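Local coordinates for penicillin-binding protein PbpB (Mycobacterium tuberculosis, PDB 6KGU) that synthesises cross-linked peptidoglycan from lipid intermediates during cell wall biogenesis, and is the target of beta-lactam antibiotics such as aztreonam, at residues A[263-268]-A[386-391]; A[270-275]-A[380-385]; A[491-496]-A[515-520]; A[509-514]-A[532-537]. All blocks are in the same frame, centred on the assembly; numbering follows the deposited sequence. Where two conformers were deposited one is given.

Contact 1: A[263-268]-A[386-391]. With AZR (2-({[(1Z)-1-(2-amino-1,3-thiazol-4-yl)-2-oxo-2-{[(2S,3S)-1-oxo-3-(sulfoamino)butan-2-yl]amino}ethylidene]amino}oxy)-2-methylpropanoic acid), chain B.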
# COMPACT_ATOMS: atom_id res chain seq x y z
N SER A 263 1.60 9.74 -5.04
CA SER A 263 2.90 9.66 -5.72
C SER A 263 3.12 8.27 -6.30
O SER A 263 3.65 7.39 -5.61
CB SER A 263 4.03 10.04 -4.76
OG SER A 263 3.78 11.33 -4.19
N PRO A 264 2.74 8.04 -7.56
CA PRO A 264 2.88 6.69 -8.13
C PRO A 264 4.32 6.38 -8.45
O PRO A 264 5.16 7.28 -8.58
CB PRO A 264 2.01 6.74 -9.40
CG PRO A 264 2.04 8.24 -9.82
CD PRO A 264 2.05 8.97 -8.48
N PHE A 265 4.61 5.09 -8.60
CA PHE A 265 5.96 4.62 -8.91
C PHE A 265 5.86 3.36 -9.78
O PHE A 265 4.83 2.68 -9.79
CB PHE A 265 6.75 4.32 -7.63
CG PHE A 265 6.03 3.38 -6.68
CD1 PHE A 265 6.11 2.01 -6.85
CD2 PHE A 265 5.26 3.87 -5.64
CE1 PHE A 265 5.44 1.14 -6.01
CE2 PHE A 265 4.58 3.00 -4.78
CZ PHE A 265 4.68 1.63 -4.96
N GLU A 266 6.94 3.07 -10.51
CA GLU A 266 7.04 1.78 -11.23
C GLU A 266 7.18 0.67 -10.20
O GLU A 266 8.11 0.71 -9.39
CB GLU A 266 8.23 1.74 -12.19
CG GLU A 266 7.95 2.21 -13.60
CD GLU A 266 8.86 1.56 -14.64
OE1 GLU A 266 10.03 1.20 -14.33
OE2 GLU A 266 8.41 1.40 -15.78
N PRO A 267 6.31 -0.34 -10.19
CA PRO A 267 6.34 -1.32 -9.10
C PRO A 267 7.47 -2.34 -9.18
O PRO A 267 7.87 -2.90 -8.16
CB PRO A 267 4.98 -2.01 -9.23
CG PRO A 267 4.70 -1.94 -10.72
CD PRO A 267 5.19 -0.57 -11.11
N GLY A 268 7.94 -2.66 -10.38
CA GLY A 268 8.82 -3.82 -10.47
C GLY A 268 8.10 -5.06 -9.96
O GLY A 268 6.89 -5.23 -10.16
N LEU A 386 4.53 0.67 -16.20
CA LEU A 386 3.30 1.14 -15.60
C LEU A 386 3.66 1.73 -14.25
O LEU A 386 4.78 1.54 -13.75
CB LEU A 386 2.27 0.01 -15.45
CG LEU A 386 2.43 -1.01 -14.31
CD1 LEU A 386 1.24 -1.95 -14.27
CD2 LEU A 386 3.73 -1.81 -14.47
N SER A 387 2.71 2.45 -13.66
CA SER A 387 2.96 3.03 -12.35
C SER A 387 1.71 2.87 -11.50
O SER A 387 0.59 2.81 -12.02
CB SER A 387 3.37 4.50 -12.45
OG SER A 387 2.26 5.28 -12.85
N MET A 388 1.91 2.82 -10.18
CA MET A 388 0.81 2.67 -9.25
C MET A 388 1.20 3.37 -7.96
O MET A 388 2.38 3.54 -7.66
CB MET A 388 0.50 1.20 -8.94
CG MET A 388 1.66 0.47 -8.22
SD MET A 388 1.40 -1.32 -8.03
CE MET A 388 1.35 -1.84 -9.75
N THR A 389 0.19 3.72 -7.17
CA THR A 389 0.41 4.22 -5.83
C THR A 389 0.62 3.07 -4.85
O THR A 389 0.29 1.91 -5.12
CB THR A 389 -0.76 5.09 -5.38
OG1 THR A 389 -1.93 4.27 -5.28
CG2 THR A 389 -1.03 6.19 -6.42
N LEU A 390 1.17 3.42 -3.69
CA LEU A 390 1.27 2.47 -2.59
C LEU A 390 -0.10 1.90 -2.23
O LEU A 390 -0.23 0.70 -1.93
CB LEU A 390 1.91 3.14 -1.37
CG LEU A 390 2.26 2.16 -0.24
CD1 LEU A 390 3.10 1.03 -0.79
CD2 LEU A 390 3.01 2.87 0.92
N LEU A 391 -1.13 2.75 -2.22
CA LEU A 391 -2.46 2.27 -1.86
C LEU A 391 -2.99 1.27 -2.88
O LEU A 391 -3.57 0.23 -2.52
CB LEU A 391 -3.44 3.44 -1.71
CG LEU A 391 -4.86 3.06 -1.33
CD1 LEU A 391 -4.91 2.35 0.04
CD2 LEU A 391 -5.77 4.30 -1.33
C7 AZR B . 15.12 -8.84 -9.17
S8 AZR B . 11.03 -2.76 -13.43
O9 AZR B . 11.43 -6.35 -8.63
O10 AZR B . 13.86 -7.05 -12.61
O11 AZR B . 16.21 -5.38 -11.35
N12 AZR B . 13.02 -8.97 -7.86
N13 AZR B . 13.50 -6.36 -10.46
N14 AZR B . 15.40 -4.34 -11.88
N15 AZR B . 13.49 -2.44 -12.68
N16 AZR B . 12.39 -0.44 -13.27
S17 AZR B . 13.20 -8.92 -6.28
C18 AZR B . 13.85 -8.13 -8.75
C19 AZR B . 13.01 -7.63 -9.94
C20 AZR B . 11.61 -7.31 -9.34
C21 AZR B . 13.82 -6.16 -11.76
C22 AZR B . 14.20 -4.76 -12.07
C23 AZR B . 17.53 -4.97 -11.06
C24 AZR B . 13.19 -3.80 -12.59
C25 AZR B . 11.93 -4.15 -12.95
C26 AZR B . 12.44 -1.77 -13.11
C27 AZR B . 17.43 -4.03 -9.87
C28 AZR B . 18.41 -6.17 -10.75
C29 AZR B . 18.07 -4.23 -12.29
O30 AZR B . 17.59 -4.35 -13.40
O31 AZR B . 19.12 -3.52 -12.03
O32 AZR B . 14.42 -9.55 -5.94
O33 AZR B . 12.09 -9.85 -5.69
O34 AZR B . 12.90 -7.60 -5.84
O HOH W 1 2.44 6.14 -3.55

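Contact 2: A[270-275]-A[380-385]. With AZR (2-({[(1Z)-1-(2-amino-1,3-thiazol-4-yl)-2-oxo-2-{[(2S,3S)-1-oxo-3-(sulfoamino)butan-2-yl]amino}ethylidene]amino}oxy)-2-methylpropanoic acid), chain B.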
# COMPACT_ATOMS: atom_id res chain seq x y z
N VAL A 270 6.79 -6.45 -7.34
CA VAL A 270 5.56 -6.63 -6.58
C VAL A 270 4.38 -6.80 -7.52
O VAL A 270 3.37 -7.40 -7.14
CB VAL A 270 5.26 -5.50 -5.57
CG1 VAL A 270 6.19 -5.60 -4.39
CG2 VAL A 270 5.32 -4.10 -6.25
N ASN A 271 4.50 -6.33 -8.75
CA ASN A 271 3.44 -6.53 -9.73
C ASN A 271 3.27 -7.99 -10.14
O ASN A 271 2.28 -8.31 -10.80
CB ASN A 271 3.69 -5.67 -10.98
CG ASN A 271 2.41 -5.37 -11.71
OD1 ASN A 271 1.44 -4.94 -11.09
ND2 ASN A 271 2.37 -5.63 -13.01
N LYS A 272 4.21 -8.87 -9.78
CA LYS A 272 4.12 -10.25 -10.24
C LYS A 272 2.91 -10.97 -9.67
O LYS A 272 2.52 -12.02 -10.20
CB LYS A 272 5.41 -11.00 -9.91
CG LYS A 272 6.62 -10.53 -10.76
CD LYS A 272 7.88 -11.34 -10.49
CE LYS A 272 9.10 -10.77 -11.21
NZ LYS A 272 10.34 -11.56 -10.90
N ILE A 273 2.29 -10.42 -8.63
CA ILE A 273 1.02 -10.98 -8.15
C ILE A 273 0.01 -11.11 -9.29
O ILE A 273 -0.80 -12.05 -9.31
CB ILE A 273 0.47 -10.12 -7.00
CG1 ILE A 273 -0.72 -10.82 -6.35
CG2 ILE A 273 0.08 -8.70 -7.49
CD1 ILE A 273 -1.31 -10.06 -5.17
N VAL A 274 0.05 -10.20 -10.28
CA VAL A 274 -0.93 -10.27 -11.36
C VAL A 274 -0.68 -11.50 -12.23
O VAL A 274 -1.61 -12.27 -12.51
CB VAL A 274 -0.94 -8.98 -12.19
CG1 VAL A 274 -1.96 -9.07 -13.30
CG2 VAL A 274 -1.27 -7.77 -11.27
N ALA A 275 0.57 -11.70 -12.67
CA ALA A 275 0.90 -12.90 -13.45
C ALA A 275 0.60 -14.17 -12.67
O ALA A 275 0.09 -15.15 -13.23
CB ALA A 275 2.37 -12.88 -13.88
N LEU A 380 5.31 -5.23 -18.70
CA LEU A 380 4.26 -5.14 -17.68
C LEU A 380 4.26 -6.30 -16.69
O LEU A 380 4.16 -6.05 -15.48
CB LEU A 380 2.88 -5.03 -18.35
CG LEU A 380 2.55 -3.75 -19.12
CD1 LEU A 380 1.06 -3.71 -19.47
CD2 LEU A 380 2.98 -2.51 -18.32
N PRO A 381 4.35 -7.57 -17.11
CA PRO A 381 4.27 -8.67 -16.13
C PRO A 381 5.36 -8.64 -15.08
O PRO A 381 5.14 -9.15 -13.98
CB PRO A 381 4.37 -9.94 -16.99
CG PRO A 381 3.79 -9.51 -18.34
CD PRO A 381 4.33 -8.09 -18.50
N ILE A 382 6.52 -8.02 -15.34
CA ILE A 382 7.52 -7.89 -14.29
C ILE A 382 7.50 -6.50 -13.65
O ILE A 382 8.42 -6.14 -12.91
CB ILE A 382 8.92 -8.25 -14.82
CG1 ILE A 382 9.30 -7.45 -16.07
CG2 ILE A 382 8.95 -9.74 -15.19
CD1 ILE A 382 9.93 -6.12 -15.81
N GLY A 383 6.45 -5.71 -13.89
CA GLY A 383 6.29 -4.44 -13.22
C GLY A 383 7.01 -3.26 -13.85
O GLY A 383 7.27 -2.27 -13.16
N GLN A 384 7.34 -3.33 -15.14
CA GLN A 384 7.98 -2.22 -15.84
C GLN A 384 7.01 -1.66 -16.86
O GLN A 384 6.29 -2.42 -17.52
CB GLN A 384 9.28 -2.68 -16.53
CG GLN A 384 10.10 -1.55 -17.14
CD GLN A 384 11.26 -2.06 -18.01
OE1 GLN A 384 11.98 -2.99 -17.62
NE2 GLN A 384 11.43 -1.47 -19.19
N GLY A 385 6.98 -0.33 -17.00
CA GLY A 385 6.12 0.28 -18.00
C GLY A 385 4.75 0.69 -17.50
O GLY A 385 3.88 1.03 -18.32
C7 AZR B . 15.12 -8.84 -9.17
S8 AZR B . 11.03 -2.76 -13.43
O9 AZR B . 11.43 -6.35 -8.63
O10 AZR B . 13.86 -7.05 -12.61
O11 AZR B . 16.21 -5.38 -11.35
N12 AZR B . 13.02 -8.97 -7.86
N13 AZR B . 13.50 -6.36 -10.46
N14 AZR B . 15.40 -4.34 -11.88
N15 AZR B . 13.49 -2.44 -12.68
N16 AZR B . 12.39 -0.44 -13.27
S17 AZR B . 13.20 -8.92 -6.28
C18 AZR B . 13.85 -8.13 -8.75
C19 AZR B . 13.01 -7.63 -9.94
C20 AZR B . 11.61 -7.31 -9.34
C21 AZR B . 13.82 -6.16 -11.76
C22 AZR B . 14.20 -4.76 -12.07
C23 AZR B . 17.53 -4.97 -11.06
C24 AZR B . 13.19 -3.80 -12.59
C25 AZR B . 11.93 -4.15 -12.95
C26 AZR B . 12.44 -1.77 -13.11
C27 AZR B . 17.43 -4.03 -9.87
C28 AZR B . 18.41 -6.17 -10.75
C29 AZR B . 18.07 -4.23 -12.29
O30 AZR B . 17.59 -4.35 -13.40
O31 AZR B . 19.12 -3.52 -12.03
O32 AZR B . 14.42 -9.55 -5.94
O33 AZR B . 12.09 -9.85 -5.69
O34 AZR B . 12.90 -7.60 -5.84
O HOH W 2 2.45 -9.39 -13.29

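Contact 3: A[491-496]-A[515-520]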
# COMPACT_ATOMS: atom_id res chain seq x y z
N ASP A 491 21.44 3.41 -12.96
CA ASP A 491 22.12 2.14 -12.79
C ASP A 491 21.95 1.59 -11.39
O ASP A 491 21.89 0.37 -11.20
CB ASP A 491 23.62 2.32 -13.11
CG ASP A 491 24.43 1.06 -12.91
OD1 ASP A 491 24.27 0.11 -13.71
OD2 ASP A 491 25.26 1.03 -11.98
N ASP A 492 21.80 2.48 -10.39
CA ASP A 492 21.88 2.08 -8.99
C ASP A 492 20.93 2.90 -8.11
O ASP A 492 21.26 3.16 -6.94
CB ASP A 492 23.31 2.23 -8.48
CG ASP A 492 23.86 3.63 -8.68
OD1 ASP A 492 23.50 4.28 -9.69
OD2 ASP A 492 24.66 4.09 -7.84
N VAL A 493 19.78 3.31 -8.63
CA VAL A 493 18.77 4.03 -7.86
C VAL A 493 17.47 3.24 -7.97
O VAL A 493 16.97 3.02 -9.08
CB VAL A 493 18.58 5.47 -8.39
CG1 VAL A 493 17.61 6.23 -7.51
CG2 VAL A 493 19.93 6.17 -8.48
N TYR A 494 16.93 2.80 -6.82
CA TYR A 494 15.80 1.87 -6.80
C TYR A 494 14.60 2.39 -6.02
O TYR A 494 14.74 3.15 -5.06
CB TYR A 494 16.18 0.54 -6.18
CG TYR A 494 17.46 -0.02 -6.70
CD1 TYR A 494 18.46 -0.42 -5.83
CD2 TYR A 494 17.67 -0.16 -8.06
CE1 TYR A 494 19.65 -0.94 -6.30
CE2 TYR A 494 18.84 -0.67 -8.54
CZ TYR A 494 19.83 -1.06 -7.66
OH TYR A 494 21.00 -1.57 -8.15
N TRP A 495 13.41 1.96 -6.45
CA TRP A 495 12.25 1.88 -5.58
C TRP A 495 12.22 0.47 -5.01
O TRP A 495 12.13 -0.50 -5.77
CB TRP A 495 10.94 2.14 -6.31
CG TRP A 495 10.63 3.54 -6.54
CD1 TRP A 495 10.49 4.54 -5.60
CD2 TRP A 495 10.37 4.13 -7.81
NE1 TRP A 495 10.19 5.73 -6.22
CE2 TRP A 495 10.10 5.50 -7.58
CE3 TRP A 495 10.34 3.63 -9.12
CZ2 TRP A 495 9.81 6.38 -8.62
CZ3 TRP A 495 10.05 4.51 -10.15
CH2 TRP A 495 9.79 5.88 -9.89
N ILE A 496 12.25 0.37 -3.68
CA ILE A 496 12.11 -0.89 -2.96
C ILE A 496 10.68 -0.99 -2.44
O ILE A 496 10.19 -0.05 -1.81
CB ILE A 496 13.12 -0.97 -1.80
CG1 ILE A 496 14.54 -0.74 -2.33
CG2 ILE A 496 12.94 -2.26 -0.99
CD1 ILE A 496 14.92 -1.55 -3.50
N LEU A 515 10.21 2.13 -0.21
CA LEU A 515 11.39 2.90 0.17
C LEU A 515 11.99 3.53 -1.07
O LEU A 515 12.25 2.84 -2.06
CB LEU A 515 12.47 2.02 0.81
CG LEU A 515 12.20 1.56 2.24
CD1 LEU A 515 11.23 0.44 2.18
CD2 LEU A 515 13.48 1.10 2.92
N ASP A 516 12.24 4.84 -1.02
CA ASP A 516 12.79 5.57 -2.15
C ASP A 516 14.31 5.53 -2.03
O ASP A 516 14.91 6.27 -1.24
CB ASP A 516 12.27 7.00 -2.20
CG ASP A 516 12.82 7.79 -3.38
OD1 ASP A 516 13.75 7.30 -4.07
OD2 ASP A 516 12.35 8.91 -3.63
N ASN A 517 14.93 4.66 -2.82
CA ASN A 517 16.38 4.54 -2.95
C ASN A 517 17.15 4.41 -1.63
O ASN A 517 18.01 5.24 -1.33
CB ASN A 517 16.92 5.70 -3.76
CG ASN A 517 18.36 5.46 -4.19
OD1 ASN A 517 18.73 4.34 -4.57
ND2 ASN A 517 19.18 6.48 -4.11
N PRO A 518 16.90 3.36 -0.84
CA PRO A 518 17.68 3.17 0.38
C PRO A 518 19.10 2.74 0.06
O PRO A 518 19.36 2.07 -0.95
CB PRO A 518 16.92 2.07 1.12
CG PRO A 518 16.30 1.25 0.02
CD PRO A 518 15.98 2.23 -1.10
N ALA A 519 20.03 3.16 0.92
CA ALA A 519 21.40 2.67 0.84
C ALA A 519 21.56 1.34 1.57
O ALA A 519 22.52 0.61 1.29
CB ALA A 519 22.37 3.71 1.43
N ARG A 520 20.64 1.00 2.48
CA ARG A 520 20.72 -0.18 3.32
C ARG A 520 19.31 -0.76 3.48
O ARG A 520 18.33 -0.16 3.05
CB ARG A 520 21.32 0.15 4.70
CG ARG A 520 22.76 0.71 4.64
CD ARG A 520 23.22 1.27 5.99
NE ARG A 520 22.49 2.48 6.34
CZ ARG A 520 22.78 3.68 5.86
NH1 ARG A 520 23.79 3.82 5.01
NH2 ARG A 520 22.06 4.72 6.21

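Contact 4: A[509-514]-A[532-537]. With CO (cobalt (II) ion), chain C.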
# COMPACT_ATOMS: atom_id res chain seq x y z
N TYR A 509 -4.52 -8.77 7.95
CA TYR A 509 -3.87 -7.51 7.67
C TYR A 509 -3.12 -7.60 6.36
O TYR A 509 -2.48 -8.62 6.06
CB TYR A 509 -2.89 -7.13 8.77
CG TYR A 509 -3.56 -6.96 10.12
CD1 TYR A 509 -4.38 -5.87 10.38
CD2 TYR A 509 -3.38 -7.91 11.11
CE1 TYR A 509 -4.99 -5.73 11.61
CE2 TYR A 509 -3.99 -7.77 12.35
CZ TYR A 509 -4.79 -6.68 12.59
OH TYR A 509 -5.40 -6.54 13.83
N VAL A 510 -3.19 -6.53 5.58
CA VAL A 510 -2.44 -6.41 4.34
C VAL A 510 -1.53 -5.21 4.50
O VAL A 510 -1.98 -4.13 4.89
CB VAL A 510 -3.38 -6.26 3.13
CG1 VAL A 510 -2.60 -6.37 1.83
CG2 VAL A 510 -4.49 -7.30 3.20
N ILE A 511 -0.24 -5.40 4.24
CA ILE A 511 0.77 -4.38 4.51
C ILE A 511 1.54 -4.09 3.23
O ILE A 511 2.10 -5.01 2.63
CB ILE A 511 1.73 -4.83 5.62
CG1 ILE A 511 0.95 -5.08 6.92
CG2 ILE A 511 2.84 -3.76 5.81
CD1 ILE A 511 1.71 -5.87 7.96
N GLY A 512 1.58 -2.82 2.83
CA GLY A 512 2.38 -2.39 1.69
C GLY A 512 3.38 -1.33 2.11
O GLY A 512 3.05 -0.42 2.87
N ILE A 513 4.61 -1.45 1.59
CA ILE A 513 5.73 -0.60 2.00
C ILE A 513 6.48 -0.17 0.74
O ILE A 513 6.64 -0.96 -0.19
CB ILE A 513 6.70 -1.34 2.95
CG1 ILE A 513 6.03 -1.71 4.27
CG2 ILE A 513 7.99 -0.51 3.24
CD1 ILE A 513 6.73 -2.86 4.96
N MET A 514 6.97 1.07 0.72
CA MET A 514 7.88 1.49 -0.34
C MET A 514 8.98 2.36 0.26
O MET A 514 8.73 3.17 1.15
CB MET A 514 7.15 2.25 -1.46
CG MET A 514 8.07 2.61 -2.62
SD MET A 514 8.97 4.17 -2.37
CE MET A 514 7.69 5.33 -2.84
N PRO A 532 12.51 -6.39 6.41
CA PRO A 532 12.52 -6.24 7.88
C PRO A 532 11.42 -5.34 8.40
O PRO A 532 10.95 -5.57 9.52
CB PRO A 532 13.91 -5.66 8.17
CG PRO A 532 14.75 -6.08 7.00
CD PRO A 532 13.81 -6.01 5.82
N LEU A 533 11.00 -4.32 7.64
CA LEU A 533 9.93 -3.47 8.13
C LEU A 533 8.60 -4.21 8.13
O LEU A 533 7.77 -4.04 9.04
CB LEU A 533 9.86 -2.19 7.29
CG LEU A 533 8.77 -1.18 7.64
CD1 LEU A 533 8.78 -0.83 9.13
CD2 LEU A 533 8.99 0.08 6.80
N PHE A 534 8.37 -5.05 7.12
CA PHE A 534 7.18 -5.89 7.15
C PHE A 534 7.23 -6.85 8.34
O PHE A 534 6.21 -7.05 9.01
CB PHE A 534 7.05 -6.67 5.84
CG PHE A 534 5.93 -7.70 5.85
CD1 PHE A 534 6.17 -8.99 6.31
CD2 PHE A 534 4.65 -7.36 5.40
CE1 PHE A 534 5.13 -9.94 6.34
CE2 PHE A 534 3.61 -8.30 5.41
CZ PHE A 534 3.86 -9.60 5.89
N HIS A 535 8.39 -7.46 8.57
CA HIS A 535 8.59 -8.34 9.73
C HIS A 535 8.16 -7.67 11.03
O HIS A 535 7.37 -8.23 11.80
CB HIS A 535 10.08 -8.71 9.81
CG HIS A 535 10.42 -9.56 10.99
ND1 HIS A 535 10.33 -10.93 10.96
CD2 HIS A 535 10.86 -9.24 12.23
CE1 HIS A 535 10.69 -11.42 12.13
NE2 HIS A 535 11.02 -10.42 12.91
N ASN A 536 8.67 -6.46 11.27
CA ASN A 536 8.37 -5.73 12.50
C ASN A 536 6.88 -5.45 12.64
O ASN A 536 6.28 -5.70 13.68
CB ASN A 536 9.15 -4.41 12.52
CG ASN A 536 10.64 -4.61 12.62
OD1 ASN A 536 11.10 -5.70 12.95
ND2 ASN A 536 11.41 -3.56 12.35
N ILE A 537 6.27 -4.90 11.58
CA ILE A 537 4.87 -4.49 11.67
C ILE A 537 3.96 -5.71 11.77
O ILE A 537 3.07 -5.77 12.62
CB ILE A 537 4.48 -3.61 10.47
CG1 ILE A 537 5.21 -2.26 10.55
CG2 ILE A 537 2.95 -3.41 10.41
CD1 ILE A 537 5.19 -1.50 9.25
CO CO C . 11.48 -10.26 15.01
O HOH W 3 11.47 -8.08 15.11
O HOH W 4 10.23 -8.60 15.43
O HOH W 5 9.83 -10.82 15.62
O HOH W 6 10.61 -12.22 15.08

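Contact 1: A[263-268]-A[386-391]
F265 and M388 face each other as an isolated antiparallel bridge, a hydrogen-bonded pair closed in both directions: F265 N reaches M388 O at 2.9 Å, and M388 N reaches F265 O at 2.9 Å. Neither bond is in plane; the first donor stands 39° out of the M388 carbonyl plane. M388 O does double duty, because it also lies 3.5 Å above one face of the F265 ring, toward the rim. That position follows from chi1 of 53°, which sets CG of F265 between its own N and carbonyl carbon and folds the ring back over the bridge. Farther along, M388 CE presses on P267 CG at 3.5 Å, a tight carbon pair, while L386 CD2 touches P267 CD at 3.9 Å. E266 CG passes L386 O, and its carboxylate binds aztreonam: OE1 accepts from AZR N16 at 3.1 Å (169°). Y489 also bonds OE1, and G385 N holds OE2, which fixes the carboxylate's rotation. At the other end, one water links S263 O to L390 N. T389 caps helix 390-401, whose M393 packs against F265 and M388, while L390 rests on S222 and V224 of strand 220-227.

Contact 2: A[270-275]-A[380-385]
N271 and K272 join the start of the active-site helix 272-281 to the loop before helix 390-401 in a small, buried contact that combines one direct hydrogen bond, a water bridge and light packing. The direct bond runs from N271 ND2 to L380 O, 3.1 Å long and moderately bent at 142°. L380 O lies close to the amide plane of N271, whose CG is turned anti to the backbone N (chi1 -155°). The same carbonyl accepts from G383 N at 2.8 Å, and the two donors arrive from opposite faces of its plane, so L380 O is gripped twice. Beside this bond N271 CB rests on G383 CA at 3.6 Å; G383 has a positive phi (85°) and no side chain to intrude there.

A single water ties the backbones together: it donates to N271 O and to P381 O (2.8 Å) and accepts from A275 N. It thus serves the backbone amide of A275 in the helix and a carbonyl of the loop at once. The extended K272 side chain runs along the loop, its CG 3.8 Å from P381 O and its CE 4.1 Å from I382 CG2, and its NZ is hydrogen-bonded to S324 OG and N326 OD1. On the ligand side, Q384 CB lies 3.6 Å from AZR S8, which puts the loop against the thiazole of aztreonam. With S269, the acyl-ester serine by similarity, K272 forms the SxxK pattern at a helix start that is characteristic of the penicillin-binding transpeptidase fold.

Contact 3: A[491-496]-A[515-520]
N517 turns its CG anti to the backbone N (chi1 -167°), which swings the carboxamide back across the hairpin to V493 and Y494. OD1 then accepts from Y494 N at 3.3 Å, with an N-H...O angle of 156° but the donor 42° out of the carbonyl plane, away from a lone pair. V493 has its CG1 anti to its own N, and the V493 side chain crosses that of N517 at about a right angle, its CG1 3.5 Å from N517 CG. The backbone of N517, with positive phi, leaves the strand here, and its N makes only a weak, bent bond to Y494 O.

Regular antiparallel pairing resumes with W495 opposite D516, a non-hydrogen-bonded pair, and two residues on from Y494, I496 and L515 form a hydrogen-bonded pair on the other face of the sheet: I496 N to L515 O is 3.0 Å, and L515 N to I496 O is 2.7 Å. On the I496-L515 face, CG1 of I496 meets P518 CD at 3.5 Å, and A530 packs on both I496 and L515.

Y494 belongs to the aztreonam pocket, and strand 473-483 lies on the far side of strand 493-502. The chemistry implies that two backbone bonds at I496-L515 give way to a side-chain substitute: where the partner strand ends, an asparagine amide continues the pairing to the backbone N of a pocket residue.

Contact 4: A[509-514]-A[532-537]
Strand 509-514 and helix 532-537 run roughly antiparallel, at 147° between their N-to-C directions, with axes 9.3 Å apart at closest approach. This is the helix-on-sheet packing of the transpeptidase domain, in which the last helix, 531-544, lies against the antiparallel sheet. Alternation along the strand aims I511 and I513 toward the helix, while V510 faces away, onto T394, Y397 and A401 of helix 390-401. The sheet is therefore covered by helices on both faces here.

Across the interface all side-chain contacts are apolar. I513 packs at the helix's earlier turn: its CG2 touches L533 CD2 at 3.7 Å, and its CD1 reaches over to F534 CB at 3.9 Å. I511 packs toward the later turn of the helix, with CB 3.9 Å from F534 CD2 and CD1 3.7 Å from I537 CG2. The F534 side chain leaves its helix with CG anti to the backbone N (chi1 173°), which brings CD2 and CE2 of the ring against I511 CB; the ring also meets that of F498 on strand 493-502. L533 and I537, one turn apart and linked by the bond from I537 N to L533 O, also meet helix 199-216 through A212 and V205.

On the side of the helix turned from the strand, H535 binds a cobalt ion, whose water ligands are modelled too close together to be counted. ND1 of that imidazole is held by G466 O, while H535 NE2 coordinates the cobalt at 2.2 Å.

How the contacts relate
From the N terminus, 263-268 comes first and 270-275 one residue later; their partners return in reverse order, 380-385 before 386-391, so contact 2 nests within contact 1. Both close loops of over 100 residues, about a third helical, and they touch through E266 OE2 with G385 N and G268 N with G383 O. Contacts 3 and 4 follow in series and cross, since 509-514 falls between 491-496 and 515-520 while 532-537 lies beyond; contact 3 closes 18 residues of hairpin 493-502/509-516, and contact 4, sharing strand 509-516, closes 17. Contact 1 meets the sheet through F265 on W495 and L390 on G512. Together they tie helices 272-281 and 390-401, the aztreonam pocket, the sheet and the last helix.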